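Local coordinates for protein putative N-acetylmuramoyl-L-alanine amidase,autolysin cwp6 (Peptoclostridium difficile, PDB 5J72) that probably cleaves peptidoglycan as a zinc-dependent N-acetylmuramoyl-L-alanine amidase and is fixed to the bacterial cell wall through its CWB2 module, at residues Y262-Y267 with I287-K292; G315-L320 with K338-G343; N291-P296 with S319-I324; V258-I263 with G281-P286. One frame throughout, in Å; residues are numbered along the deposited sequence.

How the contacts relate
Contacts 4, 1, 3 and 2, in chain order, cluster around one four-stranded parallel sheet with strand order 287-290, 260-265, 308-314, 334-341, contact 3 among the loops beyond its strand ends. Contacts 4 and 1 share Tyr-262 and Ile-263 on strand 260-265, their centres about 13 Å apart: one joins it to the end of helix 270-283, the other to strand 287-290. Contact 3 shares Asn-291 and Lys-292 with contact 1, about 8 Å away between centres, and Ser-319 and Leu-320 with contact 2, about 10 Å away; contacts 1 and 2 are themselves about 11 Å apart. Asn-265 ND2 also bonds Ser-319 O. The group knits the cell-wall-binding part, away from the zinc site.

Contact 1: residues Y262-Y267 with I287-K292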
loop_
_atom_site.group_PDB
_atom_site.type_symbol
_atom_site.label_atom_id
_atom_site.label_comp_id
_atom_site.label_asym_id
_atom_site.label_seq_id
_atom_site.Cartn_x
_atom_site.Cartn_y
_atom_site.Cartn_z
ATOM N N TYR A 262 6.987 4.318 -14.810
ATOM C CA TYR A 262 7.333 4.133 -13.430
ATOM C C TYR A 262 8.428 3.110 -13.502
ATOM O O TYR A 262 8.184 1.989 -13.897
ATOM C CB TYR A 262 6.130 3.565 -12.628
ATOM C CG TYR A 262 5.009 4.589 -12.513
ATOM C CD1 TYR A 262 5.027 5.561 -11.519
ATOM C CD2 TYR A 262 3.943 4.585 -13.396
ATOM C CE1 TYR A 262 4.006 6.486 -11.389
ATOM C CE2 TYR A 262 2.915 5.535 -13.298
ATOM C CZ TYR A 262 2.957 6.480 -12.283
ATOM O OH TYR A 262 2.001 7.444 -12.158
ATOM N N ILE A 263 9.669 3.480 -13.083
ATOM C CA ILE A 263 10.798 2.547 -13.188
ATOM C C ILE A 263 11.088 1.845 -11.868
ATOM O O ILE A 263 11.051 2.479 -10.783
ATOM C CB ILE A 263 12.033 3.388 -13.612
ATOM C CG1 ILE A 263 11.806 3.954 -15.023
ATOM C CG2 ILE A 263 13.275 2.519 -13.573
ATOM C CD1 ILE A 263 12.824 5.080 -15.377
ATOM N N ALA A 264 11.380 0.571 -11.925
ATOM C CA ALA A 264 11.812 -0.178 -10.734
ATOM C C ALA A 264 12.982 -1.080 -11.187
ATOM O O ALA A 264 13.115 -1.380 -12.396
ATOM C CB ALA A 264 10.686 -1.071 -10.170
ATOM N N ASN A 265 13.820 -1.507 -10.218
ATOM C CA ASN A 265 14.939 -2.406 -10.537
ATOM C C ASN A 265 14.326 -3.803 -10.756
ATOM O O ASN A 265 13.672 -4.299 -9.881
ATOM C CB ASN A 265 15.958 -2.377 -9.393
ATOM C CG ASN A 265 17.184 -3.173 -9.752
ATOM O OD1 ASN A 265 17.057 -4.363 -10.075
ATOM N ND2 ASN A 265 18.386 -2.580 -9.725
ATOM N N GLY A 266 14.516 -4.389 -11.957
ATOM C CA GLY A 266 13.900 -5.667 -12.306
ATOM C C GLY A 266 14.139 -6.778 -11.329
ATOM O O GLY A 266 13.207 -7.463 -10.917
ATOM N N TYR A 267 15.427 -6.999 -10.945
ATOM C CA TYR A 267 15.724 -8.114 -10.064
ATOM C C TYR A 267 15.911 -7.685 -8.608
ATOM O O TYR A 267 15.721 -8.497 -7.697
ATOM C CB TYR A 267 16.990 -8.883 -10.575
ATOM C CG TYR A 267 16.647 -9.701 -11.799
ATOM C CD1 TYR A 267 16.202 -11.010 -11.682
ATOM C CD2 TYR A 267 16.734 -9.152 -13.076
ATOM C CE1 TYR A 267 15.849 -11.751 -12.803
ATOM C CE2 TYR A 267 16.381 -9.886 -14.200
ATOM C CZ TYR A 267 15.940 -11.183 -14.056
ATOM O OH TYR A 267 15.588 -11.911 -15.165
ATOM N N ILE A 287 5.081 0.028 -16.087
ATOM C CA ILE A 287 6.186 -0.130 -15.135
ATOM C C ILE A 287 7.342 -0.659 -16.013
ATOM O O ILE A 287 7.200 -1.679 -16.707
ATOM C CB ILE A 287 5.872 -1.165 -14.032
ATOM C CG1 ILE A 287 4.717 -0.641 -13.113
ATOM C CG2 ILE A 287 7.167 -1.430 -13.202
ATOM C CD1 ILE A 287 4.177 -1.841 -12.221
ATOM N N ILE A 288 8.459 0.076 -16.020
ATOM C CA ILE A 288 9.597 -0.294 -16.851
ATOM C C ILE A 288 10.622 -0.832 -15.909
ATOM O O ILE A 288 11.005 -0.162 -14.940
ATOM C CB ILE A 288 10.100 0.959 -17.589
ATOM C CG1 ILE A 288 9.076 1.424 -18.678
ATOM C CG2 ILE A 288 11.498 0.648 -18.217
ATOM C CD1 ILE A 288 8.928 0.440 -19.890
ATOM N N LEU A 289 11.062 -2.055 -16.139
ATOM C CA LEU A 289 12.060 -2.624 -15.268
ATOM C C LEU A 289 13.505 -2.323 -15.786
ATOM O O LEU A 289 13.795 -2.460 -16.971
ATOM C CB LEU A 289 11.832 -4.131 -15.124
ATOM C CG LEU A 289 10.469 -4.459 -14.503
ATOM C CD1 LEU A 289 10.353 -6.024 -14.337
ATOM C CD2 LEU A 289 10.356 -3.775 -13.087
ATOM N N ALA A 290 14.379 -1.965 -14.881
ATOM C CA ALA A 290 15.734 -1.543 -15.250
ATOM C C ALA A 290 16.814 -2.204 -14.410
ATOM O O ALA A 290 16.568 -2.978 -13.474
ATOM C CB ALA A 290 15.829 -0.035 -15.039
ATOM N N ASN A 291 18.087 -1.895 -14.813
ATOM C CA ASN A 291 19.256 -2.290 -14.050
ATOM C C ASN A 291 19.551 -1.103 -13.125
ATOM O O ASN A 291 18.956 -0.036 -13.279
ATOM C CB ASN A 291 20.476 -2.546 -15.011
ATOM C CG ASN A 291 20.211 -3.758 -15.853
ATOM O OD1 ASN A 291 20.131 -4.836 -15.307
ATOM N ND2 ASN A 291 19.942 -3.655 -17.142
ATOM N N LYS A 292 20.480 -1.245 -12.205
ATOM C CA LYS A 292 20.798 -0.155 -11.300
ATOM C C LYS A 292 21.207 1.136 -11.994
ATOM O O LYS A 292 20.755 2.205 -11.581
ATOM C CB LYS A 292 21.913 -0.591 -10.370
ATOM C CG LYS A 292 22.297 0.513 -9.403
ATOM C CD LYS A 292 23.071 -0.071 -8.228
ATOM C CE LYS A 292 23.990 0.931 -7.618
ATOM N NZ LYS A 292 25.104 0.257 -6.895
HETATM O O HOH W 1 17.461 -5.815 -12.669
#
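Four backbone hydrogen bonds join Tyr-262, Ala-264 and Gly-266 to Ile-288 and Ala-290. Ile-288 N gives to Tyr-262 O at 2.9 Å and Ala-290 N to Ala-264 O at 2.8 Å; in the other direction Ala-264 N reaches Ile-288 O and Gly-266 N reaches Ala-290 O. Between these bonds the CA-H groups of Ile-287, Ile-263, Leu-289 and Asn-265 also point at carbonyl oxygens of the partner strand. This is the parallel pairing of a beta-alpha-beta unit of the CWB2 fold, made of strand 260-265, helix 270-283 and strand 287-290.

The apolar contacts fall on two faces. On the face of Ala-264 and Leu-289, Leu-289 CD2 lies 4.0 Å from Ala-264 CB, while Leu-289 CB rests 3.8 Å from Gly-266 CA. On the face of Ile-263 and Ile-288, the CG2 branch of Ile-263, anti to the backbone N, meets Ala-290 CB at 3.9 Å; helix 322-329 covers this side with Ile-324 and Ile-328.

Polar links gather where the two strands end, at Asn-265 and Ala-290. One water donates to Asn-265 OD1 at 3.0 Å and to Ala-290 O at 3.1 Å, and accepts from Tyr-267 N. Asn-265 OD1 also takes the N-H of Ala-268, and Asn-265 ND2 hydrogen-bonds Ser-319 O, which fixes both ends of the amide.

Contact 2: residues G315-L320 with K338-G343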
loop_
_atom_site.group_PDB
_atom_site.type_symbol
_atom_site.label_atom_id
_atom_site.label_comp_id
_atom_site.label_asym_id
_atom_site.label_seq_id
_atom_site.Cartn_x
_atom_site.Cartn_y
_atom_site.Cartn_z
ATOM N N GLY A 315 12.413 3.263 -5.692
ATOM C CA GLY A 315 13.558 2.501 -5.198
ATOM C C GLY A 315 14.644 3.473 -4.727
ATOM O O GLY A 315 14.705 4.596 -5.224
ATOM N N GLY A 316 15.494 3.051 -3.782
ATOM C CA GLY A 316 16.569 3.920 -3.294
ATOM C C GLY A 316 17.766 3.900 -4.237
ATOM O O GLY A 316 17.750 3.259 -5.294
ATOM N N SER A 317 18.828 4.625 -3.835
ATOM C CA SER A 317 20.096 4.798 -4.564
ATOM C C SER A 317 20.786 3.497 -4.901
ATOM O O SER A 317 21.443 3.394 -5.937
ATOM C CB SER A 317 21.064 5.623 -3.701
ATOM O OG SER A 317 20.553 6.934 -3.808
ATOM N N GLN A 318 20.655 2.523 -4.041
ATOM C CA GLN A 318 21.262 1.241 -4.274
ATOM C C GLN A 318 20.519 0.440 -5.314
ATOM O O GLN A 318 21.084 -0.536 -5.823
ATOM C CB GLN A 318 21.292 0.401 -2.990
ATOM C CG GLN A 318 20.841 1.129 -1.725
ATOM C CD GLN A 318 19.359 1.503 -1.723
ATOM O OE1 GLN A 318 19.028 2.661 -1.837
ATOM N NE2 GLN A 318 18.441 0.534 -1.602
ATOM N N SER A 319 19.241 0.791 -5.618
ATOM C CA SER A 319 18.490 0.038 -6.636
ATOM C C SER A 319 18.468 0.750 -7.939
ATOM O O SER A 319 18.487 0.102 -8.968
ATOM C CB SER A 319 17.047 -0.176 -6.181
ATOM O OG SER A 319 17.055 -1.021 -5.049
ATOM N N LEU A 320 18.367 2.112 -7.898
ATOM C CA LEU A 320 18.327 2.971 -9.091
ATOM C C LEU A 320 19.266 4.090 -8.767
ATOM O O LEU A 320 18.950 4.926 -7.921
ATOM C CB LEU A 320 16.884 3.509 -9.307
ATOM C CG LEU A 320 15.891 2.353 -9.613
ATOM C CD1 LEU A 320 14.464 2.947 -9.643
ATOM C CD2 LEU A 320 16.262 1.686 -11.002
ATOM N N LYS A 338 13.763 14.456 -8.377
ATOM C CA LYS A 338 12.611 14.863 -7.577
ATOM C C LYS A 338 11.486 13.764 -7.669
ATOM O O LYS A 338 10.596 13.680 -6.824
ATOM C CB LYS A 338 12.059 16.160 -8.153
ATOM C CG LYS A 338 11.140 16.884 -7.189
ATOM C CD LYS A 338 9.687 16.914 -7.694
ATOM C CE LYS A 338 8.711 17.156 -6.551
ATOM N NZ LYS A 338 7.492 16.299 -6.648
ATOM N N ASN A 339 11.542 12.953 -8.740
ATOM C CA ASN A 339 10.511 11.936 -8.986
ATOM C C ASN A 339 10.898 10.604 -8.394
ATOM O O ASN A 339 10.275 9.582 -8.718
ATOM C CB ASN A 339 10.292 11.801 -10.499
ATOM C CG ASN A 339 9.618 13.025 -11.057
ATOM O OD1 ASN A 339 9.225 13.918 -10.289
ATOM N ND2 ASN A 339 9.363 13.138 -12.358
ATOM N N ARG A 340 11.925 10.574 -7.528
ATOM C CA ARG A 340 12.260 9.322 -6.863
ATOM C C ARG A 340 11.393 9.105 -5.622
ATOM O O ARG A 340 11.169 10.025 -4.846
ATOM C CB ARG A 340 13.739 9.288 -6.373
ATOM C CG ARG A 340 14.075 7.975 -5.666
ATOM C CD ARG A 340 15.401 8.070 -4.850
ATOM N NE ARG A 340 16.572 8.315 -5.722
ATOM C CZ ARG A 340 17.246 7.382 -6.389
ATOM N NH1 ARG A 340 16.863 6.115 -6.342
ATOM N NH2 ARG A 340 18.339 7.707 -7.088
ATOM N N VAL A 341 10.900 7.890 -5.414
ATOM C CA VAL A 341 10.134 7.614 -4.215
ATOM C C VAL A 341 10.775 6.376 -3.626
ATOM O O VAL A 341 10.948 5.374 -4.338
ATOM C CB VAL A 341 8.619 7.323 -4.506
ATOM C CG1 VAL A 341 7.915 6.874 -3.209
ATOM C CG2 VAL A 341 7.943 8.590 -5.068
ATOM N N SER A 342 11.158 6.396 -2.365
ATOM C CA SER A 342 11.823 5.177 -1.858
ATOM C C SER A 342 11.463 4.904 -0.431
ATOM O O SER A 342 10.458 5.407 0.032
ATOM C CB SER A 342 13.348 5.312 -1.989
ATOM O OG SER A 342 13.765 6.422 -1.208
ATOM N N GLY A 343 12.217 4.054 0.251
ATOM C CA GLY A 343 11.895 3.722 1.632
ATOM C C GLY A 343 12.947 2.766 2.150
ATOM O O GLY A 343 13.607 2.108 1.390
#
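Gly-315 N donates to Val-341 O at 2.9 Å, a backbone bond that carries the pairing of strands 308-314 and 334-341 one step past the first strand, before the chain turns at Gly-315 with a positive phi of 140°. Ser-342 CB packs against this turn, 3.5 Å from Gly-315 C.

Arg-340 does most of the side-chain work. With CG anti to the backbone N (chi1 180°), its chain runs out over Gly-315 O, and the bend at chi3 (-64°) then swings the guanidinium into the loop. NH1 donates to Gly-315 O at 2.9 Å, the oxygen lying within the guanidinium plane although the nitrogen is tilted from the plane of that carbonyl. The end of the same group also takes hold of Leu-320 O with two nitrogens, NH1 at 2.9 Å and NH2 at 3.0 Å, both to this one atom and again within the guanidinium plane. Three bonds to two carbonyls therefore fix the rotation of the group. Over one face stands Ser-317 OG, 4.0 Å above the plane and offset toward the rim. Inside the loop, Gly-316 O accepts from both Ser-319 N and Leu-320 N, which closes the turn and probably helps to place Leu-320 O beside the arginine.

The loop follows strand 308-314 and leads into helix 322-329, after which the chain returns as strand 334-341; the arrangement is that of a beta-alpha-beta connection between neighbouring parallel strands at the edge of a four-stranded sheet, with the arginine of the returning strand bonded to the carbonyls of the strand-to-helix loop.

Contact 3: residues N291-P296 with S319-I324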
loop_
_atom_site.group_PDB
_atom_site.type_symbol
_atom_site.label_atom_id
_atom_site.label_comp_id
_atom_site.label_asym_id
_atom_site.label_seq_id
_atom_site.Cartn_x
_atom_site.Cartn_y
_atom_site.Cartn_z
ATOM N N ASN A 291 18.087 -1.895 -14.813
ATOM C CA ASN A 291 19.256 -2.290 -14.050
ATOM C C ASN A 291 19.551 -1.103 -13.125
ATOM O O ASN A 291 18.956 -0.036 -13.279
ATOM C CB ASN A 291 20.476 -2.546 -15.011
ATOM C CG ASN A 291 20.211 -3.758 -15.853
ATOM O OD1 ASN A 291 20.131 -4.836 -15.307
ATOM N ND2 ASN A 291 19.942 -3.655 -17.142
ATOM N N LYS A 292 20.480 -1.245 -12.205
ATOM C CA LYS A 292 20.798 -0.155 -11.300
ATOM C C LYS A 292 21.207 1.136 -11.994
ATOM O O LYS A 292 20.755 2.205 -11.581
ATOM C CB LYS A 292 21.913 -0.591 -10.370
ATOM C CG LYS A 292 22.297 0.513 -9.403
ATOM C CD LYS A 292 23.071 -0.071 -8.228
ATOM C CE LYS A 292 23.990 0.931 -7.618
ATOM N NZ LYS A 292 25.104 0.257 -6.895
ATOM N N ASP A 293 22.047 1.083 -13.050
ATOM C CA ASP A 293 22.473 2.343 -13.688
ATOM C C ASP A 293 21.871 2.639 -15.015
ATOM O O ASP A 293 22.198 3.691 -15.587
ATOM C CB ASP A 293 24.005 2.378 -13.875
ATOM C CG ASP A 293 24.746 2.096 -12.591
ATOM O OD1 ASP A 293 24.443 2.743 -11.579
ATOM O OD2 ASP A 293 25.627 1.219 -12.602
ATOM N N SER A 294 21.010 1.799 -15.559
ATOM C CA SER A 294 20.457 2.176 -16.859
ATOM C C SER A 294 19.290 1.215 -17.217
ATOM O O SER A 294 19.192 0.115 -16.639
ATOM C CB SER A 294 21.526 2.022 -17.951
ATOM O OG SER A 294 21.863 0.634 -18.022
ATOM N N VAL A 295 18.450 1.627 -18.141
ATOM C CA VAL A 295 17.491 0.640 -18.658
ATOM C C VAL A 295 18.280 -0.050 -19.826
ATOM O O VAL A 295 19.203 0.580 -20.362
ATOM C CB VAL A 295 16.211 1.313 -19.198
ATOM C CG1 VAL A 295 15.543 2.130 -18.066
ATOM C CG2 VAL A 295 16.526 2.230 -20.402
ATOM N N PRO A 296 17.969 -1.287 -20.243
ATOM C CA PRO A 296 18.691 -1.953 -21.360
ATOM C C PRO A 296 18.540 -1.136 -22.622
ATOM O O PRO A 296 17.597 -0.343 -22.764
ATOM C CB PRO A 296 17.989 -3.323 -21.454
ATOM C CG PRO A 296 17.441 -3.538 -20.026
ATOM C CD PRO A 296 16.949 -2.170 -19.658
ATOM N N SER A 319 19.241 0.791 -5.618
ATOM C CA SER A 319 18.490 0.038 -6.636
ATOM C C SER A 319 18.468 0.750 -7.939
ATOM O O SER A 319 18.487 0.102 -8.968
ATOM C CB SER A 319 17.047 -0.176 -6.181
ATOM O OG SER A 319 17.055 -1.021 -5.049
ATOM N N LEU A 320 18.367 2.112 -7.898
ATOM C CA LEU A 320 18.327 2.971 -9.091
ATOM C C LEU A 320 19.266 4.090 -8.767
ATOM O O LEU A 320 18.950 4.926 -7.921
ATOM C CB LEU A 320 16.884 3.509 -9.307
ATOM C CG LEU A 320 15.891 2.353 -9.613
ATOM C CD1 LEU A 320 14.464 2.947 -9.643
ATOM C CD2 LEU A 320 16.262 1.686 -11.002
ATOM N N SER A 321 20.442 4.136 -9.436
ATOM C CA SER A 321 21.426 5.160 -9.044
ATOM C C SER A 321 21.182 6.464 -9.803
ATOM O O SER A 321 20.308 6.533 -10.669
ATOM C CB SER A 321 22.821 4.635 -9.404
ATOM O OG SER A 321 22.965 4.717 -10.817
ATOM N N SER A 322 22.007 7.504 -9.518
ATOM C CA SER A 322 21.878 8.773 -10.219
ATOM C C SER A 322 22.170 8.591 -11.707
ATOM O O SER A 322 21.784 9.436 -12.510
ATOM C CB SER A 322 22.850 9.801 -9.624
ATOM O OG SER A 322 24.154 9.251 -9.684
ATOM N N LYS A 323 22.840 7.493 -12.085
ATOM C CA LYS A 323 23.154 7.285 -13.496
ATOM C C LYS A 323 21.870 6.971 -14.293
ATOM O O LYS A 323 21.696 7.484 -15.409
ATOM C CB LYS A 323 24.160 6.128 -13.631
ATOM C CG LYS A 323 25.627 6.589 -13.408
ATOM C CD LYS A 323 26.489 5.413 -13.012
ATOM C CE LYS A 323 27.886 5.835 -12.598
ATOM N NZ LYS A 323 28.410 4.976 -11.497
ATOM N N ILE A 324 20.940 6.165 -13.720
ATOM C CA ILE A 324 19.716 5.915 -14.531
ATOM C C ILE A 324 18.862 7.169 -14.526
ATOM O O ILE A 324 18.205 7.454 -15.520
ATOM C CB ILE A 324 19.004 4.647 -14.008
ATOM C CG1 ILE A 324 17.944 4.170 -15.088
ATOM C CG2 ILE A 324 18.406 4.911 -12.614
ATOM C CD1 ILE A 324 17.217 2.939 -14.664
#
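Ser-319 O receives the CA-H of Lys-292 at 3.3 Å, the first touch between two loops that each lead from a strand of the parallel CWB2 sheet into a helix; the second loop enters helix 322-329 through an N-cap serine. Next, Leu-320 CD2 packs near Asn-291 O.

Ser-321 follows as the N-cap. Its backbone N gives a nearly straight bond to Lys-292 O, 2.9 Å long with an N-H...O angle of 172°. Its hydroxyl works both ways: OG donates to Asp-293 OD1 at 2.6 Å, on the carboxylate's anti lone pair, and accepts from Lys-323 N at 3.1 Å. The aspartate bond probably helps to orient the capping hydroxyl.

Lys-323 then lies side by side with Asp-293 and points the same way, its CD 3.7 Å from Asp-293 OD1; the ammonium stays beyond salt-bridge range, though its charge may still favour the carboxylate. Last comes Ile-324, with CG1 anti to the backbone N (chi1 -165°), which lays the longer branch against the backbone of Ser-294, CG1 3.7 Å from Ser-294 CA. There Ile-324 CD1 meets Val-295 CG1 at 3.9 Å, the two side chains crossing at about a right angle.

Contact 4: residues V258-I263 with G281-P286; sequences VNKIYI and GEDQQP
At the Schellman motif that ends helix 270-283, with Gln-284 as its positive-phi residue, Asp-283 meets Lys-260 and Tyr-262, and Gln-285 meets Asn-259 and Lys-260; helix end and strand 260-265 belong to the same beta-alpha-beta unit.

Gln-285 folds back at chi2 (-76°), which brings its amide oxygen to the backbone N-H groups at the start of the strand. There OE1 accepts two of them from the same face of its plane, Asn-259 N at 2.8 Å and Lys-260 N at 3.1 Å, the second lying well above the carbonyl plane. Gln-285 NE2 donates to Asp-257 O, which also limits rotation of the amide.

Pro-286 O accepts from Tyr-262 N at 3.1 Å, just before the parallel pairing with strand 287-290 begins. The proline ring carbons CG and CD pack against Val-258 CG1, each 3.7 Å away, and CD also sits close to Lys-260 O. Ala-249 and Ile-252 of helix 241-253 touch the ring as well.

Asp-283 OD2 is reached from opposite faces of the carboxylate. Tyr-262 OH donates at 2.5 Å, nearly in line with the C-O bond, and OD2 lies in the plane of the phenol ring, at its edge. Lys-260 NZ, carried over by a bend at chi3, forms a salt bridge at 2.9 Å from well above the carboxylate plane.

Lys-279 forms a further salt bridge with Asp-283 OD1. Two ammonium groups and a very short phenol bond around one carboxylate should favour its ionised form and probably lower its pKa, which would give the helix end a charged tie to the strand.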
loop_
_atom_site.group_PDB
_atom_site.type_symbol
_atom_site.label_atom_id
_atom_site.label_comp_id
_atom_site.label_asym_id
_atom_site.label_seq_id
_atom_site.Cartn_x
_atom_site.Cartn_y
_atom_site.Cartn_z
ATOM N N VAL A 258 1.786 5.798 -24.669
ATOM C CA VAL A 258 2.580 5.676 -23.472
ATOM C C VAL A 258 3.381 6.994 -23.336
ATOM O O VAL A 258 4.202 7.292 -24.199
ATOM C CB VAL A 258 3.498 4.461 -23.542
ATOM C CG1 VAL A 258 4.596 4.551 -22.467
ATOM C CG2 VAL A 258 2.662 3.190 -23.334
ATOM N N ASN A 259 3.130 7.781 -22.283
ATOM C CA ASN A 259 3.901 9.014 -22.112
ATOM C C ASN A 259 4.417 9.198 -20.687
ATOM O O ASN A 259 4.960 10.233 -20.361
ATOM C CB ASN A 259 3.079 10.205 -22.526
ATOM C CG ASN A 259 1.803 10.316 -21.792
ATOM O OD1 ASN A 259 1.603 9.701 -20.726
ATOM N ND2 ASN A 259 0.841 11.026 -22.351
ATOM N N LYS A 260 4.259 8.185 -19.849
ATOM C CA LYS A 260 4.739 8.240 -18.477
ATOM C C LYS A 260 5.253 6.844 -18.111
ATOM O O LYS A 260 4.649 5.846 -18.541
ATOM C CB LYS A 260 3.573 8.642 -17.540
ATOM C CG LYS A 260 3.785 8.177 -16.104
ATOM C CD LYS A 260 2.936 9.049 -15.083
ATOM C CE LYS A 260 1.590 9.462 -15.572
ATOM N NZ LYS A 260 0.733 10.009 -14.433
ATOM N N ILE A 261 6.357 6.744 -17.365
ATOM C CA ILE A 261 6.811 5.433 -16.944
ATOM C C ILE A 261 7.159 5.465 -15.455
ATOM O O ILE A 261 7.522 6.494 -14.898
ATOM C CB ILE A 261 8.036 4.913 -17.747
ATOM C CG1 ILE A 261 9.236 5.882 -17.620
ATOM C CG2 ILE A 261 7.621 4.710 -19.226
ATOM C CD1 ILE A 261 10.492 5.285 -18.305
ATOM N N TYR A 262 6.987 4.318 -14.810
ATOM C CA TYR A 262 7.333 4.133 -13.430
ATOM C C TYR A 262 8.428 3.110 -13.502
ATOM O O TYR A 262 8.184 1.989 -13.897
ATOM C CB TYR A 262 6.130 3.565 -12.628
ATOM C CG TYR A 262 5.009 4.589 -12.513
ATOM C CD1 TYR A 262 5.027 5.561 -11.519
ATOM C CD2 TYR A 262 3.943 4.585 -13.396
ATOM C CE1 TYR A 262 4.006 6.486 -11.389
ATOM C CE2 TYR A 262 2.915 5.535 -13.298
ATOM C CZ TYR A 262 2.957 6.480 -12.283
ATOM O OH TYR A 262 2.001 7.444 -12.158
ATOM N N ILE A 263 9.669 3.480 -13.083
ATOM C CA ILE A 263 10.798 2.547 -13.188
ATOM C C ILE A 263 11.088 1.845 -11.868
ATOM O O ILE A 263 11.051 2.479 -10.783
ATOM C CB ILE A 263 12.033 3.388 -13.612
ATOM C CG1 ILE A 263 11.806 3.954 -15.023
ATOM C CG2 ILE A 263 13.275 2.519 -13.573
ATOM C CD1 ILE A 263 12.824 5.080 -15.377
ATOM N N GLY A 281 -1.383 1.021 -12.686
ATOM C CA GLY A 281 -2.613 0.441 -13.247
ATOM C C GLY A 281 -3.699 1.480 -13.414
ATOM O O GLY A 281 -4.386 1.502 -14.441
ATOM N N GLU A 282 -3.893 2.323 -12.429
ATOM C CA GLU A 282 -4.933 3.371 -12.531
ATOM C C GLU A 282 -4.605 4.334 -13.692
ATOM O O GLU A 282 -5.501 4.732 -14.417
ATOM C CB GLU A 282 -4.965 4.208 -11.201
ATOM C CG GLU A 282 -5.911 5.366 -11.293
ATOM C CD GLU A 282 -5.893 6.240 -10.016
ATOM O OE1 GLU A 282 -5.688 5.692 -8.924
ATOM O OE2 GLU A 282 -6.126 7.468 -10.137
ATOM N N ASP A 283 -3.321 4.664 -13.868
ATOM C CA ASP A 283 -2.905 5.558 -14.958
ATOM C C ASP A 283 -2.839 4.819 -16.296
ATOM O O ASP A 283 -2.792 5.463 -17.316
ATOM C CB ASP A 283 -1.484 6.060 -14.705
ATOM C CG ASP A 283 -1.366 7.069 -13.552
ATOM O OD1 ASP A 283 -2.410 7.398 -12.925
ATOM O OD2 ASP A 283 -0.228 7.536 -13.292
ATOM N N GLN A 284 -2.823 3.454 -16.268
ATOM C CA GLN A 284 -2.639 2.637 -17.495
ATOM C C GLN A 284 -1.367 3.062 -18.181
ATOM O O GLN A 284 -1.341 3.252 -19.418
ATOM C CB GLN A 284 -3.853 2.771 -18.468
ATOM C CG GLN A 284 -5.109 2.339 -17.723
ATOM C CD GLN A 284 -6.356 2.355 -18.609
ATOM O OE1 GLN A 284 -6.276 2.305 -19.824
ATOM N NE2 GLN A 284 -7.529 2.395 -17.985
ATOM N N GLN A 285 -0.305 3.235 -17.393
ATOM C CA GLN A 285 1.008 3.606 -17.978
ATOM C C GLN A 285 1.925 2.533 -17.446
ATOM O O GLN A 285 1.783 2.003 -16.321
ATOM C CB GLN A 285 1.407 5.052 -17.640
ATOM C CG GLN A 285 0.446 6.044 -18.294
ATOM C CD GLN A 285 0.707 6.214 -19.789
ATOM O OE1 GLN A 285 1.848 6.233 -20.265
ATOM N NE2 GLN A 285 -0.361 6.296 -20.559
ATOM N N PRO A 286 2.922 2.138 -18.239
ATOM C CA PRO A 286 3.779 1.047 -17.778
ATOM C C PRO A 286 4.809 1.187 -16.670
ATOM O O PRO A 286 5.336 2.252 -16.386
ATOM C CB PRO A 286 4.500 0.621 -19.059
ATOM C CG PRO A 286 4.543 1.868 -19.912
ATOM C CD PRO A 286 3.444 2.810 -19.449
#